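Local coordinates for protein AP endonuclease, family 2 (Brucella melitensis biovar Abortus, PDB 3NGF) that binds manganese in a TIM barrel and probably interconverts hydroxypyruvate and its isomer, with an endonuclease activity also possible, at residues P24-F29 with Y46-D51; G80-S85 with Q89-N94; V163-A168 with E201-A206; G170-K173 with N179-V182. One frame throughout, in Å; residues are numbered along the deposited sequence. Where two conformers were deposited one is given.

Contact 1: residues P24-F29 with Y46-D51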
loop_
_atom_site.group_PDB
_atom_site.type_symbol
_atom_site.label_atom_id
_atom_site.label_comp_id
_atom_site.label_asym_id
_atom_site.label_seq_id
_atom_site.Cartn_x
_atom_site.Cartn_y
_atom_site.Cartn_z
ATOM N N PRO A 24 4.767 -19.283 8.828
ATOM C CA PRO A 24 4.589 -18.110 9.698
ATOM C C PRO A 24 5.357 -16.895 9.168
ATOM O O PRO A 24 6.290 -17.033 8.380
ATOM C CB PRO A 24 5.160 -18.574 11.055
ATOM C CG PRO A 24 5.299 -20.055 10.968
ATOM C CD PRO A 24 5.537 -20.341 9.509
ATOM N N PHE A 25 4.939 -15.716 9.605
ATOM C CA PHE A 25 5.395 -14.445 9.062
ATOM C C PHE A 25 6.913 -14.316 8.927
ATOM O O PHE A 25 7.422 -13.979 7.858
ATOM C CB PHE A 25 4.851 -13.318 9.937
ATOM C CG PHE A 25 5.275 -11.923 9.498
ATOM C CD1 PHE A 25 4.796 -11.361 8.324
ATOM C CD2 PHE A 25 6.130 -11.171 10.292
ATOM C CE1 PHE A 25 5.175 -10.083 7.939
ATOM C CE2 PHE A 25 6.510 -9.902 9.914
ATOM C CZ PHE A 25 6.026 -9.360 8.718
ATOM N N LEU A 26 7.643 -14.629 9.987
ATOM C CA LEU A 26 9.098 -14.425 9.939
ATOM C C LEU A 26 9.796 -15.290 8.875
ATOM O O LEU A 26 10.832 -14.880 8.332
ATOM C CB LEU A 26 9.728 -14.598 11.301
ATOM C CG LEU A 26 9.353 -13.534 12.350
ATOM C CD1 LEU A 26 10.086 -13.771 13.656
ATOM C CD2 LEU A 26 9.669 -12.104 11.853
ATOM N N GLU A 27 9.223 -16.452 8.583
ATOM C CA GLU A 27 9.768 -17.372 7.587
ATOM C C GLU A 27 9.503 -16.903 6.138
ATOM O O GLU A 27 10.126 -17.409 5.191
ATOM C CB GLU A 27 9.198 -18.788 7.820
ATOM C CG GLU A 27 9.825 -19.521 9.031
ATOM C CD GLU A 27 9.127 -20.815 9.438
ATOM O OE1 GLU A 27 9.040 -21.082 10.669
ATOM O OE2 GLU A 27 8.668 -21.559 8.535
ATOM N N ARG A 28 8.602 -15.933 5.965
ATOM C CA ARG A 28 8.177 -15.479 4.623
ATOM C C ARG A 28 9.250 -14.671 3.899
ATOM O O ARG A 28 9.294 -14.649 2.672
ATOM C CB ARG A 28 6.854 -14.685 4.702
ATOM C CG ARG A 28 5.744 -15.550 5.323
ATOM C CD ARG A 28 4.377 -14.877 5.389
ATOM N NE ARG A 28 3.497 -15.670 6.232
ATOM C CZ ARG A 28 2.468 -15.210 6.917
ATOM N NH1 ARG A 28 2.099 -13.924 6.812
ATOM N NH2 ARG A 28 1.765 -16.052 7.662
ATOM N N PHE A 29 10.126 -14.006 4.670
ATOM C CA PHE A 29 11.191 -13.197 4.089
ATOM C C PHE A 29 12.143 -14.050 3.244
ATOM O O PHE A 29 12.394 -13.736 2.068
ATOM C CB PHE A 29 11.956 -12.438 5.176
ATOM C CG PHE A 29 11.120 -11.397 5.895
ATOM C CD1 PHE A 29 11.143 -10.075 5.490
ATOM C CD2 PHE A 29 10.322 -11.753 6.971
ATOM C CE1 PHE A 29 10.384 -9.116 6.143
ATOM C CE2 PHE A 29 9.556 -10.814 7.635
ATOM C CZ PHE A 29 9.572 -9.490 7.204
ATOM N N TYR A 46 3.785 -4.288 13.725
ATOM C CA TYR A 46 3.820 -3.790 15.100
ATOM C C TYR A 46 3.792 -4.883 16.163
ATOM O O TYR A 46 4.110 -4.596 17.326
ATOM C CB TYR A 46 2.719 -2.733 15.334
ATOM C CG TYR A 46 2.817 -1.635 14.297
ATOM C CD1 TYR A 46 3.915 -0.792 14.267
ATOM C CD2 TYR A 46 1.873 -1.498 13.299
ATOM C CE1 TYR A 46 4.060 0.158 13.319
ATOM C CE2 TYR A 46 2.006 -0.534 12.338
ATOM C CZ TYR A 46 3.112 0.284 12.329
ATOM O OH TYR A 46 3.271 1.257 11.360
ATOM N N ASP A 47 3.418 -6.116 15.784
ATOM C CA ASP A 47 3.461 -7.252 16.721
ATOM C C ASP A 47 4.833 -7.932 16.754
ATOM O O ASP A 47 5.008 -8.922 17.480
ATOM C CB ASP A 47 2.351 -8.279 16.427
ATOM C CG ASP A 47 1.970 -9.134 17.671
ATOM O OD1 ASP A 47 1.847 -8.595 18.814
ATOM O OD2 ASP A 47 1.773 -10.364 17.496
ATOM N N PHE A 48 5.795 -7.386 16.008
ATOM C CA PHE A 48 7.179 -7.873 15.977
ATOM C C PHE A 48 8.176 -6.761 16.318
ATOM O O PHE A 48 7.897 -5.576 16.092
ATOM C CB PHE A 48 7.477 -8.488 14.593
ATOM C CG PHE A 48 6.569 -9.639 14.222
ATOM C CD1 PHE A 48 5.344 -9.412 13.582
ATOM C CD2 PHE A 48 6.941 -10.958 14.504
ATOM C CE1 PHE A 48 4.511 -10.477 13.247
ATOM C CE2 PHE A 48 6.134 -12.022 14.177
ATOM C CZ PHE A 48 4.904 -11.802 13.549
ATOM N N ASP A 49 9.322 -7.142 16.886
ATOM C CA ASP A 49 10.448 -6.237 17.193
ATOM C C ASP A 49 11.006 -5.677 15.866
ATOM O O ASP A 49 11.343 -6.429 14.951
ATOM C CB ASP A 49 11.530 -7.004 17.976
ATOM C CG ASP A 49 12.813 -6.182 18.286
ATOM O OD1 ASP A 49 12.875 -4.938 18.093
ATOM O OD2 ASP A 49 13.784 -6.803 18.768
ATOM N N ALA A 50 11.104 -4.349 15.776
ATOM C CA ALA A 50 11.681 -3.721 14.588
ATOM C C ALA A 50 13.072 -4.270 14.258
ATOM O O ALA A 50 13.392 -4.437 13.081
ATOM C CB ALA A 50 11.748 -2.197 14.738
ATOM N N ASP A 51 13.895 -4.503 15.282
ATOM C CA ASP A 51 15.246 -5.001 15.055
ATOM C C ASP A 51 15.233 -6.386 14.351
ATOM O O ASP A 51 16.132 -6.701 13.559
ATOM C CB ASP A 51 16.031 -5.128 16.359
ATOM C CG ASP A 51 16.493 -3.795 16.944
ATOM O OD1 ASP A 51 16.249 -2.711 16.362
ATOM O OD2 ASP A 51 17.159 -3.879 18.014
#
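Phe25 and Phe48 make the aromatic part of this contact, their ring centroids 4.8 Å apart and their planes inclined at 35°. The closest approach is made by one ring corner: Phe25 CD2 lies over a face of the Phe48 ring, toward its rim, 3.4 Å from Phe48 CE1. Phe25 CG is anti to the backbone N (chi1 179°), which carries the ring toward Phe48. Another aromatic, Phe42, meets the Phe25 ring edge-to-face, and Phe29 of helix 25-34 places CE2 over one of its faces. A bound glycerol lies about 4 Å from the Phe25 side chain.

The fold here is a TIM barrel. The contact joins residues leading into and along helix 25-34 to the loop before helix 50-59, two neighbouring helices of the outer layer.

The aliphatic part belongs to Leu26, whose branched end comes alongside Phe48, running the opposite way, with Leu26 CD2 4.0 Å from Phe48 CD2. Leucine suits this place because its branched, apolar end can lie on Phe48 while also touching Val52 and Glu56 of the second helix.

No hydrogen bond crosses between the segments. Asp49 is the N-cap of helix 50-59: its OD1 accepts from Asp51 N at 3.0 Å, met from above the carboxylate plane. Outside the two segments, the hydroxyl of Tyr101 bonds to Phe48 O.

Contact 2: residues G80-S85 with Q89-N94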
loop_
_atom_site.group_PDB
_atom_site.type_symbol
_atom_site.label_atom_id
_atom_site.label_comp_id
_atom_site.label_asym_id
_atom_site.label_seq_id
_atom_site.Cartn_x
_atom_site.Cartn_y
_atom_site.Cartn_z
ATOM N N GLY A 80 -8.242 2.218 10.342
ATOM C CA GLY A 80 -7.543 3.510 10.289
ATOM C C GLY A 80 -8.333 4.604 10.987
ATOM O O GLY A 80 -9.494 4.421 11.309
ATOM N N MET A 81 -7.695 5.743 11.222
ATOM C CA MET A 81 -8.386 6.867 11.860
ATOM C C MET A 81 -8.038 8.233 11.279
ATOM O O MET A 81 -8.492 9.259 11.810
ATOM C CB MET A 81 -8.058 6.873 13.338
ATOM C CG MET A 81 -6.623 7.246 13.599
ATOM S SD MET A 81 -6.109 6.579 15.171
ATOM C CE MET A 81 -6.056 4.820 14.815
ATOM N N ALA A 82 -7.268 8.272 10.190
ATOM C CA ALA A 82 -6.813 9.571 9.616
ATOM C C ALA A 82 -7.964 10.533 9.318
ATOM O O ALA A 82 -7.792 11.742 9.446
ATOM C CB ALA A 82 -5.964 9.396 8.365
ATOM N N ALA A 83 -9.143 10.004 8.978
ATOM C CA ALA A 83 -10.296 10.855 8.632
ATOM C C ALA A 83 -11.362 10.938 9.724
ATOM O O ALA A 83 -12.480 11.340 9.437
ATOM C CB ALA A 83 -10.950 10.383 7.297
ATOM N N ILE A 84 -11.039 10.558 10.959
ATOM C CA ILE A 84 -12.044 10.529 12.033
ATOM C C ILE A 84 -11.791 11.626 13.056
ATOM O O ILE A 84 -10.859 11.546 13.863
ATOM C CB ILE A 84 -12.095 9.151 12.722
ATOM C CG1 ILE A 84 -12.508 8.070 11.702
ATOM C CG2 ILE A 84 -13.071 9.154 13.881
ATOM C CD1 ILE A 84 -12.609 6.644 12.283
ATOM N N SER A 85 -12.638 12.654 13.028
ATOM C CA SER A 85 -12.502 13.774 13.952
ATOM C C SER A 85 -12.464 13.288 15.388
ATOM O O SER A 85 -13.227 12.390 15.775
ATOM C CB SER A 85 -13.652 14.759 13.782
ATOM O OG SER A 85 -13.490 15.860 14.664
ATOM N N GLN A 89 -4.847 13.121 18.245
ATOM C CA GLN A 89 -3.667 12.868 19.083
ATOM C C GLN A 89 -3.262 11.409 18.922
ATOM O O GLN A 89 -2.079 11.095 18.803
ATOM C CB GLN A 89 -3.922 13.181 20.550
ATOM C CG GLN A 89 -2.684 13.067 21.394
ATOM C CD GLN A 89 -1.659 14.149 21.109
ATOM O OE1 GLN A 89 -1.900 15.318 21.386
ATOM N NE2 GLN A 89 -0.494 13.755 20.578
ATOM N N GLU A 90 -4.252 10.528 18.892
ATOM C CA GLU A 90 -4.018 9.111 18.613
ATOM C C GLU A 90 -3.303 8.896 17.273
ATOM O O GLU A 90 -2.285 8.199 17.189
ATOM C CB GLU A 90 -5.348 8.361 18.615
ATOM C CG GLU A 90 -5.208 6.860 18.486
ATOM C CD GLU A 90 -6.557 6.158 18.387
ATOM O OE1 GLU A 90 -7.610 6.827 18.629
ATOM O OE2 GLU A 90 -6.548 4.935 18.101
ATOM N N PHE A 91 -3.817 9.521 16.220
ATOM C CA PHE A 91 -3.161 9.452 14.927
ATOM C C PHE A 91 -1.699 9.951 14.982
ATOM O O PHE A 91 -0.788 9.290 14.438
ATOM C CB PHE A 91 -3.941 10.219 13.854
ATOM C CG PHE A 91 -3.287 10.138 12.499
ATOM C CD1 PHE A 91 -3.548 9.068 11.645
ATOM C CD2 PHE A 91 -2.359 11.097 12.114
ATOM C CE1 PHE A 91 -2.889 8.971 10.397
ATOM C CE2 PHE A 91 -1.711 11.026 10.908
ATOM C CZ PHE A 91 -1.970 9.945 10.042
ATOM N N ARG A 92 -1.490 11.087 15.635
ATOM C CA ARG A 92 -0.158 11.687 15.794
ATOM C C ARG A 92 0.809 10.784 16.553
ATOM O O ARG A 92 1.966 10.585 16.128
ATOM C CB ARG A 92 -0.243 13.049 16.473
ATOM C CG ARG A 92 -0.945 14.090 15.589
ATOM C CD ARG A 92 -1.220 15.439 16.313
ATOM N NE ARG A 92 -1.682 16.394 15.314
ATOM C CZ ARG A 92 -1.200 17.608 15.099
ATOM N NH1 ARG A 92 -0.259 18.138 15.887
ATOM N NH2 ARG A 92 -1.699 18.317 14.093
ATOM N N ASP A 93 0.326 10.199 17.633
ATOM C CA ASP A 93 1.132 9.245 18.380
ATOM C C ASP A 93 1.477 8.016 17.528
ATOM O O ASP A 93 2.578 7.485 17.608
ATOM C CB ASP A 93 0.431 8.826 19.669
ATOM C CG ASP A 93 0.307 9.954 20.656
ATOM O OD1 ASP A 93 1.032 10.972 20.531
ATOM O OD2 ASP A 93 -0.514 9.802 21.572
ATOM N N ASN A 94 0.547 7.597 16.682
ATOM C CA ASN A 94 0.775 6.445 15.784
ATOM C C ASN A 94 1.789 6.752 14.684
ATOM O O ASN A 94 2.495 5.855 14.181
ATOM C CB ASN A 94 -0.562 5.990 15.197
ATOM C CG ASN A 94 -1.406 5.189 16.198
ATOM O OD1 ASN A 94 -0.902 4.692 17.206
ATOM N ND2 ASN A 94 -2.695 5.010 15.878
#
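Glu90 OE1 forms a salt bridge with Arg87 NE, just before the segment, while the rest of the Glu90 side chain lies against Met81. Its extended chain, with CG anti to the backbone N (chi1 -174°), carries the carboxylate off helix 88-104 toward the loop. In the conformer of Met81 described here, one of two modelled, SD sits almost straight above the carboxylate plane. Glu90 CD is 3.3 Å from that Met81 SD, a close approach to be read with caution, as is the position of the whole end of the methionine. The two side chains are nearly perpendicular.

Met81 CG lies between its backbone N and carbonyl carbon (chi1 70°), and in this conformer a bend at chi3 carries CE past Glu90 to the amide of Asn94, where Met81 CE is 3.5 Å from Asn94 ND2. Nearer the backbone, Met81 CG approaches the edge of the Phe91 ring, near its plane, and is 4.0 Å from Phe91 CB. A flexible, unbranched methionine suits a path that touches three residues of one helical face.

Ala82 adds a second apolar touch, its CB 3.7 Å from Phe91 CE1. So small a residue allows the backbone of the turn to come near the ring, Ala82 CA being 3.9 Å from Phe91 CD1. A type I turn from Met81 to Ile84, with Ile84 N bonded to Met81 O at 3.0 Å, shapes the loop that precedes the helix in this TIM barrel. Ala82 also touches Phe133 of helix 122-140.

With no hydrogen bond across the two segments, the loop is held to its helix by packing, while the charge of Glu90 is answered by Arg87.

Contact 3: residues V163-A168 with E201-A206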
loop_
_atom_site.group_PDB
_atom_site.type_symbol
_atom_site.label_atom_id
_atom_site.label_comp_id
_atom_site.label_asym_id
_atom_site.label_seq_id
_atom_site.Cartn_x
_atom_site.Cartn_y
_atom_site.Cartn_z
ATOM N N VAL A 163 -12.628 5.777 -1.808
ATOM C CA VAL A 163 -12.765 4.625 -2.720
ATOM C C VAL A 163 -12.670 5.013 -4.208
ATOM O O VAL A 163 -12.963 4.183 -5.094
ATOM C CB VAL A 163 -14.087 3.843 -2.421
ATOM C CG1 VAL A 163 -14.083 3.306 -0.994
ATOM C CG2 VAL A 163 -15.326 4.704 -2.627
ATOM N N HIS A 164 -12.286 6.262 -4.508
ATOM C CA HIS A 164 -12.114 6.705 -5.904
ATOM C C HIS A 164 -10.770 7.382 -6.109
ATOM O O HIS A 164 -10.329 8.204 -5.271
ATOM C CB HIS A 164 -13.256 7.620 -6.348
ATOM C CG HIS A 164 -14.572 6.921 -6.452
ATOM N ND1 HIS A 164 -14.887 6.105 -7.514
ATOM C CD2 HIS A 164 -15.650 6.917 -5.636
ATOM C CE1 HIS A 164 -16.099 5.608 -7.339
ATOM N NE2 HIS A 164 -16.585 6.086 -6.207
ATOM N N GLN A 165 -10.109 7.034 -7.215
ATOM C CA GLN A 165 -8.723 7.504 -7.466
ATOM C C GLN A 165 -8.557 9.007 -7.668
ATOM O O GLN A 165 -7.713 9.622 -7.015
ATOM C CB GLN A 165 -8.090 6.757 -8.656
ATOM C CG GLN A 165 -8.041 5.262 -8.514
ATOM C CD GLN A 165 -7.134 4.795 -7.376
ATOM O OE1 GLN A 165 -6.118 5.437 -7.062
ATOM N NE2 GLN A 165 -7.480 3.655 -6.784
ATOM N N LEU A 166 -9.303 9.606 -8.594
ATOM C CA LEU A 166 -9.121 11.034 -8.858
ATOM C C LEU A 166 -9.626 11.880 -7.676
ATOM O O LEU A 166 -9.125 12.986 -7.433
ATOM C CB LEU A 166 -9.794 11.443 -10.174
ATOM C CG LEU A 166 -9.217 10.831 -11.455
ATOM C CD1 LEU A 166 -9.968 11.401 -12.653
ATOM C CD2 LEU A 166 -7.742 11.118 -11.584
ATOM N N GLU A 167 -10.591 11.360 -6.926
ATOM C CA GLU A 167 -11.045 12.033 -5.708
ATOM C C GLU A 167 -9.875 12.089 -4.718
ATOM O O GLU A 167 -9.673 13.105 -4.038
ATOM C CB GLU A 167 -12.208 11.278 -5.097
ATOM C CG GLU A 167 -12.717 11.863 -3.805
ATOM C CD GLU A 167 -13.932 11.135 -3.253
ATOM O OE1 GLU A 167 -14.330 10.071 -3.800
ATOM O OE2 GLU A 167 -14.497 11.649 -2.256
ATOM N N ALA A 168 -9.108 11.004 -4.641
ATOM C CA ALA A 168 -7.943 10.958 -3.745
ATOM C C ALA A 168 -6.865 11.939 -4.211
ATOM O O ALA A 168 -6.221 12.612 -3.386
ATOM C CB ALA A 168 -7.361 9.524 -3.635
ATOM N N GLU A 201 -2.414 7.545 -16.882
ATOM C CA GLU A 201 -1.905 8.699 -17.605
ATOM C C GLU A 201 -2.303 10.035 -16.963
ATOM O O GLU A 201 -1.446 10.952 -16.851
ATOM C CB GLU A 201 -2.316 8.607 -19.080
ATOM C CG GLU A 201 -1.519 7.505 -19.814
ATOM C CD GLU A 201 -2.033 7.178 -21.190
ATOM O OE1 GLU A 201 -3.132 7.621 -21.540
ATOM O OE2 GLU A 201 -1.318 6.472 -21.939
ATOM N N LYS A 202 -3.553 10.138 -16.504
ATOM C CA LYS A 202 -4.026 11.337 -15.793
ATOM C C LYS A 202 -3.315 11.483 -14.444
ATOM O O LYS A 202 -3.030 12.599 -14.002
ATOM C CB LYS A 202 -5.538 11.280 -15.522
ATOM C CG LYS A 202 -6.440 11.305 -16.720
ATOM C CD LYS A 202 -7.817 10.636 -16.383
ATOM C CE LYS A 202 -8.893 10.976 -17.387
ATOM N NZ LYS A 202 -10.240 10.403 -17.027
ATOM N N MET A 203 -3.021 10.353 -13.796
ATOM C CA MET A 203 -2.449 10.352 -12.446
ATOM C C MET A 203 -0.926 10.414 -12.459
ATOM O O MET A 203 -0.297 10.335 -11.407
ATOM C CB MET A 203 -2.894 9.109 -11.677
ATOM C CG MET A 203 -4.391 9.084 -11.289
ATOM S SD MET A 203 -4.905 7.547 -10.507
ATOM C CE MET A 203 -4.080 7.730 -8.890
ATOM N N ASN A 204 -0.328 10.529 -13.645
ATOM C CA ASN A 204 1.115 10.379 -13.748
ATOM C C ASN A 204 1.788 11.427 -12.877
ATOM O O ASN A 204 1.408 12.597 -12.900
ATOM C CB ASN A 204 1.577 10.503 -15.174
ATOM C CG ASN A 204 3.067 10.218 -15.329
ATOM O OD1 ASN A 204 3.650 9.401 -14.587
ATOM N ND2 ASN A 204 3.685 10.884 -16.299
ATOM N N GLY A 205 2.755 10.979 -12.087
ATOM C CA GLY A 205 3.442 11.852 -11.119
ATOM C C GLY A 205 2.706 12.046 -9.793
ATOM O O GLY A 205 3.214 12.760 -8.916
ATOM N N ALA A 206 1.534 11.426 -9.622
ATOM C CA ALA A 206 0.731 11.577 -8.378
ATOM C C ALA A 206 0.546 10.271 -7.594
ATOM O O ALA A 206 -0.075 10.274 -6.540
ATOM C CB ALA A 206 -0.632 12.184 -8.694
#
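Met203 packs tightly against Gln165, and the two side chains meet at about a right angle. The thioether lies along the base of the glutamine: Met203 SD is 3.8 Å from Gln165 CB. A bend at chi3 (72°) then turns the terminal methyl toward the amide, and Met203 CE ends 3.6 Å from Gln165 OE1. That oxygen is buried by the contact and has no hydrogen-bonding partner anywhere in the model, an uncommon state for an amide oxygen. Gln165 is itself folded, bent at chi2 (-65°), which keeps its amide close to its own helix and beside Val182 and Leu184 of strand 180-185. Methionine suits this place because its long, pliable chain can bend to touch both Gln165 of the helix and Val182 of the strand.

Toward solvent the packing thins. Leu166 CD2 still meets Met203 CG at 3.9 Å, the side chains crossing at an angle, but Leu166 CD1 makes a longer approach, 4.4 Å, to Lys202 CD. Here the lysine contributes its aliphatic stem, and the two exposed side chains touch only loosely at the margin of the contact. Leu166 also rests on Leu199 of helix 196-202.

Hydrogen bonds hold both segments. Gln165 N donates to the carboxylate of Asp193, at the start of helix 165-175, and a type II turn from Met203 to Ala206, closed by Ala206 N to Met203 O at 2.8 Å, leads from helix 196-202 into the next strand. Such a layer of helices and turns packed outside parallel strands is the outer wall of a TIM barrel.

Contact 4: residues G170-K173 with N179-V182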
loop_
_atom_site.group_PDB
_atom_site.type_symbol
_atom_site.label_atom_id
_atom_site.label_comp_id
_atom_site.label_asym_id
_atom_site.label_seq_id
_atom_site.Cartn_x
_atom_site.Cartn_y
_atom_site.Cartn_z
ATOM N N GLY A 170 -7.406 14.692 -5.737
ATOM C CA GLY A 170 -7.959 15.973 -5.286
ATOM C C GLY A 170 -7.727 16.239 -3.814
ATOM O O GLY A 170 -7.380 17.384 -3.432
ATOM N N LEU A 171 -7.901 15.216 -2.980
ATOM C CA LEU A 171 -7.673 15.385 -1.542
ATOM C C LEU A 171 -6.199 15.663 -1.261
ATOM O O LEU A 171 -5.866 16.500 -0.429
ATOM C CB LEU A 171 -8.132 14.162 -0.759
ATOM C CG LEU A 171 -9.636 13.997 -0.557
ATOM C CD1 LEU A 171 -9.887 12.616 0.065
ATOM C CD2 LEU A 171 -10.133 15.120 0.351
ATOM N N VAL A 172 -5.322 14.973 -1.968
ATOM C CA VAL A 172 -3.886 15.217 -1.840
ATOM C C VAL A 172 -3.465 16.644 -2.249
ATOM O O VAL A 172 -2.587 17.232 -1.623
ATOM C CB VAL A 172 -3.060 14.189 -2.609
ATOM C CG1 VAL A 172 -1.574 14.652 -2.639
ATOM C CG2 VAL A 172 -3.223 12.809 -1.973
ATOM N N LYS A 173 -4.091 17.202 -3.281
ATOM C CA LYS A 173 -3.820 18.588 -3.667
ATOM C C LYS A 173 -4.202 19.554 -2.540
ATOM O O LYS A 173 -3.498 20.533 -2.284
ATOM C CB LYS A 173 -4.552 18.953 -4.970
ATOM C CG LYS A 173 -3.825 18.495 -6.225
ATOM C CD LYS A 173 -4.586 18.819 -7.493
ATOM C CE LYS A 173 -4.088 17.982 -8.677
ATOM N NZ LYS A 173 -5.076 18.067 -9.808
ATOM N N ASN A 179 5.604 15.427 -0.091
ATOM C CA ASN A 179 5.797 14.017 0.306
ATOM C C ASN A 179 4.470 13.307 0.691
ATOM O O ASN A 179 4.417 12.481 1.617
ATOM C CB ASN A 179 6.865 13.884 1.399
ATOM C CG ASN A 179 6.458 14.511 2.698
ATOM O OD1 ASN A 179 5.837 15.595 2.724
ATOM N ND2 ASN A 179 6.820 13.851 3.805
ATOM N N VAL A 180 3.416 13.614 -0.060
ATOM C CA VAL A 180 2.135 12.930 0.069
ATOM C C VAL A 180 1.722 12.535 -1.345
ATOM O O VAL A 180 1.899 13.340 -2.288
ATOM C CB VAL A 180 1.066 13.840 0.699
ATOM C CG1 VAL A 180 -0.289 13.185 0.710
ATOM C CG2 VAL A 180 1.456 14.250 2.115
ATOM N N ALA A 181 1.214 11.312 -1.512
ATOM C CA ALA A 181 0.723 10.840 -2.810
ATOM C C ALA A 181 -0.303 9.741 -2.654
ATOM O O ALA A 181 -0.701 9.396 -1.552
ATOM C CB ALA A 181 1.873 10.382 -3.710
ATOM N N VAL A 182 -0.745 9.219 -3.785
ATOM C CA VAL A 182 -1.739 8.161 -3.848
ATOM C C VAL A 182 -1.050 6.801 -3.995
ATOM O O VAL A 182 -0.015 6.669 -4.680
ATOM C CB VAL A 182 -2.672 8.384 -5.042
ATOM C CG1 VAL A 182 -3.729 7.223 -5.175
ATOM C CG2 VAL A 182 -3.392 9.747 -4.902
#
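Val172 meets a flat group of the strand, the peptide unit joining Val180 to Ala181. Its CG1 lies almost straight above the plane of that peptide, over the oxygen, with Val172 CG1 3.7 Å from Val180 O. This is a van der Waals contact upon a peptide face, and no ring or carboxylate takes part.

The side chains themselves lie alongside each other, running in opposite directions, with Val172 CG1 3.9 Å from Val180 CG1. With CG1 of Val172 anti to the backbone N (chi1 170°), its two methyls are set partly one after the other along the strand. Both reach Val180, and CG2 also approaches the next valine on that side, Val172 CG2 being 4.2 Å from Val182 CG2.

Helix 165-175 and strand 180-185 are consecutive in the beta-alpha-beta unit that starts with strand 146-149, and Val172 also touches Val149 of that first strand. The helix thus covers two adjacent parallel strands of the barrel.

A beta-branched residue suits both elements: on the helix it offers a short, stiff pair of methyls, and on the strand Val180 extends the greasy surface toward Phe133 and Ala137 of helix 122-140. Ala181 points its methyl away from the helix and touches Leu148 of strand 146-149.

The contacts lie round the barrel, contact 4 joining the helix layer to a strand. Contacts 3 and 4 are neighbours, their centres 9 Å apart, and both use helix 165-175: Val182 CG1 is 3.5 Å from Gln165 OE1, and Val182 N is 3.0 Å from Ala206 O, probably a hydrogen bond between strand 180-185 and the turn that leads into the next strand. Contact 1 lies across the barrel from them, its centre about 32 Å from that of contact 3, whereas contact 2 sits about 17 Å from contact 4, centre to centre. The manganese, held by Glu150, Asp185, Gln211 and Glu247, is about 9 Å from the side chain of Gln165 and about 10 Å from that of Val182. Contact 1 lies away from this site.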